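Local coordinates for surface protein VspA (Borrelia turicatae, PDB 1YJG), which is a variable surface lipoprotein of the outer membrane, here its helical-bundle core, and probably helps the spirochaete evade host immunity through switching among vlp and vsp genes, at residues Asp45-Leu50 / Val108-Ala113; Glu26-Ile31 / Ala116-Asp121; Gly53-Ile58 / Ser91-Ala96. One frame throughout, in Å; residues are numbered along the deposited sequence.

Interaction 1 of 3, residues Asp45-Leu50 / Val108-Ala113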
loop_
_atom_site.group_PDB
_atom_site.type_symbol
_atom_site.label_atom_id
_atom_site.label_comp_id
_atom_site.label_asym_id
_atom_site.label_seq_id
_atom_site.Cartn_x
_atom_site.Cartn_y
_atom_site.Cartn_z
ATOM N N ASP A 45 -1.226 1.758 22.561
ATOM C CA ASP A 45 -2.639 1.413 22.393
ATOM C C ASP A 45 -3.493 2.309 21.481
ATOM O O ASP A 45 -2.961 3.039 20.653
ATOM C CB ASP A 45 -3.255 1.219 23.779
ATOM C CG ASP A 45 -2.352 0.409 24.705
ATOM O OD1 ASP A 45 -1.590 -0.453 24.218
ATOM O OD2 ASP A 45 -2.329 0.567 25.936
ATOM N N LYS A 46 -4.814 2.198 21.604
ATOM C CA LYS A 46 -5.758 2.974 20.795
ATOM C C LYS A 46 -5.501 2.723 19.294
ATOM O O LYS A 46 -5.555 3.645 18.475
ATOM C CB LYS A 46 -5.676 4.476 21.121
ATOM C CG LYS A 46 -5.617 4.817 22.615
ATOM C CD LYS A 46 -4.435 5.744 22.908
ATOM C CE LYS A 46 -4.359 6.143 24.380
ATOM N NZ LYS A 46 -4.764 7.568 24.607
ATOM N N ASN A 47 -5.274 1.459 18.942
ATOM C CA ASN A 47 -4.977 1.062 17.560
ATOM C C ASN A 47 -6.142 0.695 16.642
ATOM O O ASN A 47 -5.920 0.439 15.462
ATOM C CB ASN A 47 -4.002 -0.122 17.581
ATOM C CG ASN A 47 -2.680 0.229 18.201
ATOM O OD1 ASN A 47 -1.900 0.976 17.619
ATOM N ND2 ASN A 47 -2.414 -0.303 19.387
ATOM N N ALA A 48 -7.373 0.678 17.147
ATOM C CA ALA A 48 -8.528 0.313 16.309
ATOM C C ALA A 48 -8.558 0.875 14.875
ATOM O O ALA A 48 -8.696 0.112 13.921
ATOM C CB ALA A 48 -9.831 0.657 17.013
ATOM N N LYS A 49 -8.438 2.194 14.731
ATOM C CA LYS A 49 -8.486 2.844 13.405
ATOM C C LYS A 49 -7.374 2.431 12.447
ATOM O O LYS A 49 -7.551 2.509 11.231
ATOM C CB LYS A 49 -8.550 4.372 13.535
ATOM C CG LYS A 49 -9.963 4.944 13.379
ATOM C CD LYS A 49 -10.912 4.355 14.413
ATOM C CE LYS A 49 -12.253 5.068 14.462
ATOM N NZ LYS A 49 -12.691 5.227 15.882
ATOM N N LEU A 50 -6.225 2.047 12.996
ATOM C CA LEU A 50 -5.097 1.601 12.187
ATOM C C LEU A 50 -5.471 0.216 11.634
ATOM O O LEU A 50 -5.207 -0.078 10.466
ATOM C CB LEU A 50 -3.804 1.551 13.013
ATOM C CG LEU A 50 -2.577 0.919 12.357
ATOM C CD1 LEU A 50 -2.175 1.678 11.084
ATOM C CD2 LEU A 50 -1.418 0.836 13.346
ATOM N N VAL A 108 -7.713 -0.630 21.583
ATOM C CA VAL A 108 -7.087 -1.861 21.112
ATOM C C VAL A 108 -5.614 -1.777 21.468
ATOM O O VAL A 108 -4.878 -0.974 20.887
ATOM C CB VAL A 108 -7.248 -2.051 19.593
ATOM C CG1 VAL A 108 -6.522 -3.309 19.132
ATOM C CG2 VAL A 108 -8.723 -2.094 19.218
ATOM N N LYS A 109 -5.200 -2.591 22.440
ATOM C CA LYS A 109 -3.814 -2.626 22.898
ATOM C C LYS A 109 -2.869 -3.142 21.814
ATOM O O LYS A 109 -3.271 -3.911 20.938
ATOM C CB LYS A 109 -3.685 -3.449 24.188
ATOM C CG LYS A 109 -4.178 -2.702 25.446
ATOM C CD LYS A 109 -3.684 -3.324 26.758
ATOM C CE LYS A 109 -2.213 -2.988 27.067
ATOM N NZ LYS A 109 -2.017 -1.581 27.564
ATOM N N ASP A 110 -1.615 -2.705 21.907
ATOM C CA ASP A 110 -0.550 -3.052 20.967
ATOM C C ASP A 110 -0.435 -4.542 20.639
ATOM O O ASP A 110 -0.350 -4.912 19.471
ATOM C CB ASP A 110 0.810 -2.535 21.491
ATOM C CG ASP A 110 0.953 -1.017 21.376
ATOM O OD1 ASP A 110 0.064 -0.366 20.778
ATOM O OD2 ASP A 110 1.914 -0.386 21.868
ATOM N N ALA A 111 -0.428 -5.380 21.669
ATOM C CA ALA A 111 -0.313 -6.826 21.492
ATOM C C ALA A 111 -1.467 -7.378 20.667
ATOM O O ALA A 111 -1.262 -8.223 19.809
ATOM C CB ALA A 111 -0.234 -7.524 22.837
ATOM N N ASP A 112 -2.678 -6.895 20.926
ATOM C CA ASP A 112 -3.854 -7.352 20.189
ATOM C C ASP A 112 -3.853 -6.846 18.738
ATOM O O ASP A 112 -4.360 -7.530 17.849
ATOM C CB ASP A 112 -5.140 -6.993 20.927
ATOM C CG ASP A 112 -5.212 -7.656 22.294
ATOM O OD1 ASP A 112 -5.278 -8.902 22.333
ATOM O OD2 ASP A 112 -5.174 -7.018 23.376
ATOM N N ALA A 113 -3.286 -5.665 18.502
ATOM C CA ALA A 113 -3.210 -5.112 17.157
ATOM C C ALA A 113 -2.252 -6.005 16.370
ATOM O O ALA A 113 -2.465 -6.263 15.204
ATOM C CB ALA A 113 -2.716 -3.688 17.172
HETATM O O HOH W 1 -8.744 1.927 19.670
#
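D110 OD1 is gripped by two donors from the facing loop. N47 ND2 reaches D110 OD1 at 2.8 Å, on the anti lone pair of the carboxylate and nearly in the amide plane, whereas the backbone N of D45 arrives from above the carboxylate plane. The exchange is reciprocal: D110 N donates to D45 OD1 at 3.2 Å, on the anti side and somewhat out of plane. D45 OD1 and D110 OD1 stand 3.8 Å apart, a like-charge approach that these donors, together with K109, probably offset. K109 lies alongside D45, and bends at chi3 and chi4 (77° and 76°) curl K109 NZ back to D45 OD2 at 2.7 Å, a salt bridge on the syn side, also out of the carboxylate plane. A second shared acceptor is V108 O. N47 N meets V108 O in the carbonyl plane at 3.1 Å, while N47 ND2, tilted from that plane, meets V108 O at 3.0 Å and so ties it to D110 OD1. Apolar contacts flank this network: A48 CB touches V108 CG2 at 3.7 Å, and A113 CB packs on N47 CB. Each segment passes from loop into the first turn of a helix, with K109 at the N-cap position. N47 OD1 turns to G32 N, and K46 NZ pairs with D106 of the second subunit. The contact joins the starts of helices 48-69 and 110-117, next to that subunit.

Interaction 2 of 3, residues Glu26-Ile31 / Ala116-Asp121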
loop_
_atom_site.group_PDB
_atom_site.type_symbol
_atom_site.label_atom_id
_atom_site.label_comp_id
_atom_site.label_asym_id
_atom_site.label_seq_id
_atom_site.Cartn_x
_atom_site.Cartn_y
_atom_site.Cartn_z
ATOM N N GLU A 26 4.153 -2.112 6.783
ATOM C CA GLU A 26 4.459 -0.705 7.075
ATOM C C GLU A 26 3.442 -0.139 8.082
ATOM O O GLU A 26 3.774 0.760 8.844
ATOM C CB GLU A 26 4.508 0.160 5.806
ATOM C CG GLU A 26 5.450 -0.323 4.690
ATOM C CD GLU A 26 6.915 -0.473 5.093
ATOM O OE1 GLU A 26 7.670 -1.081 4.307
ATOM O OE2 GLU A 26 7.334 0.023 6.165
ATOM N N LEU A 27 2.217 -0.666 8.072
ATOM C CA LEU A 27 1.163 -0.234 8.988
ATOM C C LEU A 27 1.422 -0.798 10.378
ATOM O O LEU A 27 1.092 -0.157 11.394
ATOM C CB LEU A 27 -0.212 -0.702 8.500
ATOM C CG LEU A 27 -0.706 -0.145 7.164
ATOM C CD1 LEU A 27 -2.079 -0.716 6.855
ATOM C CD2 LEU A 27 -0.748 1.390 7.150
ATOM N N ALA A 28 1.999 -2.000 10.421
ATOM C CA ALA A 28 2.322 -2.666 11.678
ATOM C C ALA A 28 3.420 -1.907 12.423
ATOM O O ALA A 28 3.500 -1.980 13.638
ATOM C CB ALA A 28 2.741 -4.105 11.437
ATOM N N LYS A 29 4.273 -1.187 11.694
ATOM C CA LYS A 29 5.338 -0.394 12.315
ATOM C C LYS A 29 4.746 0.849 13.011
ATOM O O LYS A 29 5.443 1.537 13.751
ATOM C CB LYS A 29 6.354 0.078 11.268
ATOM C CG LYS A 29 7.262 -1.002 10.712
ATOM C CD LYS A 29 7.975 -0.492 9.459
ATOM C CE LYS A 29 8.531 -1.627 8.608
ATOM N NZ LYS A 29 9.332 -1.111 7.464
ATOM N N ALA A 30 3.480 1.157 12.726
ATOM C CA ALA A 30 2.784 2.307 13.316
ATOM C C ALA A 30 1.962 1.950 14.552
ATOM O O ALA A 30 1.366 2.830 15.172
ATOM C CB ALA A 30 1.887 2.955 12.292
ATOM N N ILE A 31 1.894 0.662 14.878
ATOM C CA ILE A 31 1.144 0.218 16.042
ATOM C C ILE A 31 1.768 0.833 17.296
ATOM O O ILE A 31 2.982 0.758 17.502
ATOM C CB ILE A 31 1.154 -1.325 16.143
ATOM C CG1 ILE A 31 0.317 -1.945 15.016
ATOM C CG2 ILE A 31 0.641 -1.789 17.521
ATOM C CD1 ILE A 31 0.407 -3.481 14.947
ATOM N N ALA A 116 -3.487 -9.155 14.775
ATOM C CA ALA A 116 -4.266 -8.922 13.573
ATOM C C ALA A 116 -3.433 -8.624 12.332
ATOM O O ALA A 116 -3.631 -9.278 11.310
ATOM C CB ALA A 116 -5.287 -7.797 13.799
ATOM N N ILE A 117 -2.487 -7.680 12.426
ATOM C CA ILE A 117 -1.659 -7.263 11.272
ATOM C C ILE A 117 -0.126 -7.296 11.345
ATOM O O ILE A 117 0.532 -6.720 10.463
ATOM C CB ILE A 117 -2.065 -5.807 10.892
ATOM C CG1 ILE A 117 -1.515 -4.790 11.913
ATOM C CG2 ILE A 117 -3.579 -5.672 10.809
ATOM C CD1 ILE A 117 -1.811 -3.332 11.564
ATOM N N ASP A 118 0.447 -7.941 12.356
ATOM C CA ASP A 118 1.906 -8.019 12.507
ATOM C C ASP A 118 2.382 -9.467 12.333
ATOM O O ASP A 118 2.306 -10.261 13.250
ATOM C CB ASP A 118 2.338 -7.447 13.874
ATOM C CG ASP A 118 3.827 -7.087 13.918
ATOM O OD1 ASP A 118 4.204 -6.150 14.639
ATOM O OD2 ASP A 118 4.696 -7.677 13.261
ATOM N N ILE A 119 2.876 -9.791 11.143
ATOM C CA ILE A 119 3.341 -11.140 10.833
ATOM C C ILE A 119 4.687 -11.487 11.460
ATOM O O ILE A 119 4.989 -12.655 11.659
ATOM C CB ILE A 119 3.425 -11.367 9.282
ATOM C CG1 ILE A 119 4.565 -10.563 8.652
ATOM C CG2 ILE A 119 2.099 -11.041 8.580
ATOM C CD1 ILE A 119 4.953 -11.068 7.256
ATOM N N ALA A 120 5.493 -10.474 11.760
ATOM C CA ALA A 120 6.815 -10.679 12.338
ATOM C C ALA A 120 6.853 -10.817 13.857
ATOM O O ALA A 120 7.808 -11.386 14.395
ATOM C CB ALA A 120 7.738 -9.538 11.903
ATOM N N ASP A 121 5.822 -10.331 14.546
ATOM C CA ASP A 121 5.796 -10.399 16.006
ATOM C C ASP A 121 5.779 -11.833 16.531
ATOM O O ASP A 121 5.149 -12.702 15.933
ATOM C CB ASP A 121 4.608 -9.613 16.564
ATOM C CG ASP A 121 4.521 -9.687 18.080
ATOM O OD1 ASP A 121 3.567 -10.315 18.576
ATOM O OD2 ASP A 121 5.366 -9.172 18.848
#
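I117 reaches across to A28 and I31 at one end of the helical bundle, where helix 2-28 and helix 110-117 both give way to loop. Its CB carries CG1 into the position between backbone N and carbonyl carbon (chi1 74°), which directs the longer branch at the facing segment. I117 CG1 meets I31 CD1 at 3.8 Å and lies 4.3 Å from A28 CB. At the tip, I117 CD1 is 4.0 Å from I31 CD1 and, more loosely, 4.3 Å from L27 CB. The extended chi2 (177°) carries this methyl past the I31 branch, and the two isoleucines slide by one another in opposite directions. The other branch of I117 faces helix 48-69, where the side chain packs on I51 and A54. I31 reaches the contact from the end of a type I turn spanning A28 to I31, closed by a weak backbone bond from I31 N to A28 O. It also touches A113 and K114 of helix 110-117. No hydrogen bond crosses between the segments; they meet by van der Waals packing, burying 193 Å² summed over both sides. A28 and D118 have the closest backbones, their CA atoms 5.4 Å apart, an approach compatible with the small side chain of A28. That methyl, A28 CB, rests 3.6 Å from the carbonyl oxygen I117 O and 4.0 Å from D118 CG.

Interaction 3 of 3, residues Gly53-Ile58 / Ser91-Ala96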
loop_
_atom_site.group_PDB
_atom_site.type_symbol
_atom_site.label_atom_id
_atom_site.label_comp_id
_atom_site.label_asym_id
_atom_site.label_seq_id
_atom_site.Cartn_x
_atom_site.Cartn_y
_atom_site.Cartn_z
ATOM N N GLY A 53 -7.732 0.589 8.803
ATOM C CA GLY A 53 -6.983 0.946 7.609
ATOM C C GLY A 53 -6.461 -0.289 6.894
ATOM O O GLY A 53 -6.582 -0.412 5.675
ATOM N N ALA A 54 -5.877 -1.197 7.665
ATOM C CA ALA A 54 -5.341 -2.457 7.154
ATOM C C ALA A 54 -6.482 -3.251 6.542
ATOM O O ALA A 54 -6.351 -3.815 5.463
ATOM C CB ALA A 54 -4.711 -3.255 8.274
ATOM N N TYR A 55 -7.612 -3.274 7.240
ATOM C CA TYR A 55 -8.793 -3.976 6.770
ATOM C C TYR A 55 -9.221 -3.428 5.399
ATOM O O TYR A 55 -9.588 -4.199 4.526
ATOM C CB TYR A 55 -9.936 -3.827 7.780
ATOM C CG TYR A 55 -11.167 -4.603 7.408
ATOM C CD1 TYR A 55 -11.377 -5.879 7.901
ATOM C CD2 TYR A 55 -12.110 -4.073 6.536
ATOM C CE1 TYR A 55 -12.495 -6.603 7.545
ATOM C CE2 TYR A 55 -13.240 -4.792 6.179
ATOM C CZ TYR A 55 -13.422 -6.055 6.682
ATOM O OH TYR A 55 -14.532 -6.776 6.331
ATOM N N SER A 56 -9.172 -2.102 5.227
ATOM C CA SER A 56 -9.566 -1.442 3.970
ATOM C C SER A 56 -8.595 -1.754 2.821
ATOM O O SER A 56 -9.010 -1.906 1.672
ATOM C CB SER A 56 -9.699 0.074 4.173
ATOM O OG SER A 56 -10.214 0.706 3.013
ATOM N N VAL A 57 -7.306 -1.842 3.139
ATOM C CA VAL A 57 -6.290 -2.161 2.151
ATOM C C VAL A 57 -6.503 -3.612 1.698
ATOM O O VAL A 57 -6.435 -3.890 0.523
ATOM C CB VAL A 57 -4.857 -1.973 2.714
ATOM C CG1 VAL A 57 -3.819 -2.588 1.788
ATOM C CG2 VAL A 57 -4.556 -0.492 2.923
ATOM N N ILE A 58 -6.774 -4.527 2.628
ATOM C CA ILE A 58 -6.987 -5.932 2.261
ATOM C C ILE A 58 -8.304 -6.103 1.509
ATOM O O ILE A 58 -8.429 -7.035 0.733
ATOM C CB ILE A 58 -6.862 -6.891 3.480
ATOM C CG1 ILE A 58 -5.466 -6.792 4.091
ATOM C CG2 ILE A 58 -7.106 -8.342 3.069
ATOM C CD1 ILE A 58 -4.328 -6.975 3.112
ATOM N N SER A 91 -10.296 -14.748 3.888
ATOM C CA SER A 91 -10.116 -15.309 5.234
ATOM C C SER A 91 -9.741 -14.235 6.241
ATOM O O SER A 91 -10.263 -14.197 7.357
ATOM C CB SER A 91 -9.028 -16.382 5.221
ATOM O OG SER A 91 -9.594 -17.649 4.969
ATOM N N PHE A 92 -8.812 -13.373 5.852
ATOM C CA PHE A 92 -8.377 -12.288 6.719
ATOM C C PHE A 92 -9.562 -11.394 7.081
ATOM O O PHE A 92 -9.763 -11.059 8.243
ATOM C CB PHE A 92 -7.304 -11.425 6.035
ATOM C CG PHE A 92 -6.925 -10.218 6.837
ATOM C CD1 PHE A 92 -5.947 -10.311 7.820
ATOM C CD2 PHE A 92 -7.591 -9.016 6.663
ATOM C CE1 PHE A 92 -5.609 -9.215 8.585
ATOM C CE2 PHE A 92 -7.262 -7.911 7.434
ATOM C CZ PHE A 92 -6.272 -8.007 8.389
ATOM N N LEU A 93 -10.341 -11.008 6.077
ATOM C CA LEU A 93 -11.504 -10.136 6.287
ATOM C C LEU A 93 -12.581 -10.774 7.172
ATOM O O LEU A 93 -13.108 -10.125 8.065
ATOM C CB LEU A 93 -12.115 -9.715 4.943
ATOM C CG LEU A 93 -11.197 -8.961 3.981
ATOM C CD1 LEU A 93 -11.894 -8.780 2.626
ATOM C CD2 LEU A 93 -10.780 -7.619 4.553
ATOM N N THR A 94 -12.891 -12.043 6.926
ATOM C CA THR A 94 -13.892 -12.770 7.696
ATOM C C THR A 94 -13.441 -12.913 9.160
ATOM O O THR A 94 -14.232 -12.725 10.090
ATOM C CB THR A 94 -14.120 -14.175 7.068
ATOM O OG1 THR A 94 -14.747 -14.047 5.794
ATOM C CG2 THR A 94 -15.122 -15.000 7.863
ATOM N N LYS A 95 -12.169 -13.243 9.351
ATOM C CA LYS A 95 -11.609 -13.412 10.684
ATOM C C LYS A 95 -11.632 -12.094 11.465
ATOM O O LYS A 95 -12.020 -12.058 12.633
ATOM C CB LYS A 95 -10.181 -13.988 10.589
ATOM C CG LYS A 95 -9.408 -14.045 11.910
ATOM C CD LYS A 95 -10.172 -14.742 13.051
ATOM C CE LYS A 95 -10.337 -16.245 12.826
ATOM N NZ LYS A 95 -9.085 -17.005 13.081
ATOM N N ALA A 96 -11.234 -11.011 10.816
ATOM C CA ALA A 96 -11.210 -9.706 11.469
ATOM C C ALA A 96 -12.621 -9.294 11.909
ATOM O O ALA A 96 -12.830 -8.850 13.048
ATOM C CB ALA A 96 -10.603 -8.674 10.550
#
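L93 lays its CD2 methyl over one face of the Y55 ring, 3.7 Å from the ring centroid and 15° off the normal, the geometry of a CH-pi contact. A96 CB takes the edge of the same ring, near its plane, at 3.9 Å from Y55 CD1. Y55 thus meets two residues one helical turn apart on the partner helix. The ring is brought there by a chi1 of -176°, which sets CG opposite the backbone N. One turn further along its own helix, I58 crosses F92 at about a right angle, I58 CG2 lying 3.7 Å from F92 CD2. I58 CG2 also stands 4.0 Å from L93 CD2, joining the two pairs into one apolar patch without any hydrogen bond across it. F92 also brings CE2 to Y55 CA at 4.3 Å. The segment axes approach to 10.1 Å, with their directions 146° apart, so this is antiparallel helix packing well away from a straight alignment. Further out, I58 touches I24 and L135, while Y55 packs on G39 of the second subunit. Helices 48-69 and 76-98 meet here in a buried contact, its I58 and F92 side turned to helices 2-28 and 129-155 and its Y55 reaching the second subunit.

The three contacts follow the bundle from one end inward, their centres lying about 19, 12 and 9 Å from the centre of the chain for interactions 1, 2 and 3. Interactions 1 and 2 share helix 110-117 and touch directly: L50 CD2 lies 3.3 Å from L27 O, and D110 OD1 is 3.6 Å from I31 CG2. Interaction 2 also meets interaction 3, with I117 CG2 3.7 Å from A54 CB and A116 O 3.4 Å from F92 CE1. Interactions 1 and 3 have centres about 15 Å apart and are connected through helix 48-69. Polar loop bonding thus passes into apolar helix packing, and all three adjoin the second subunit.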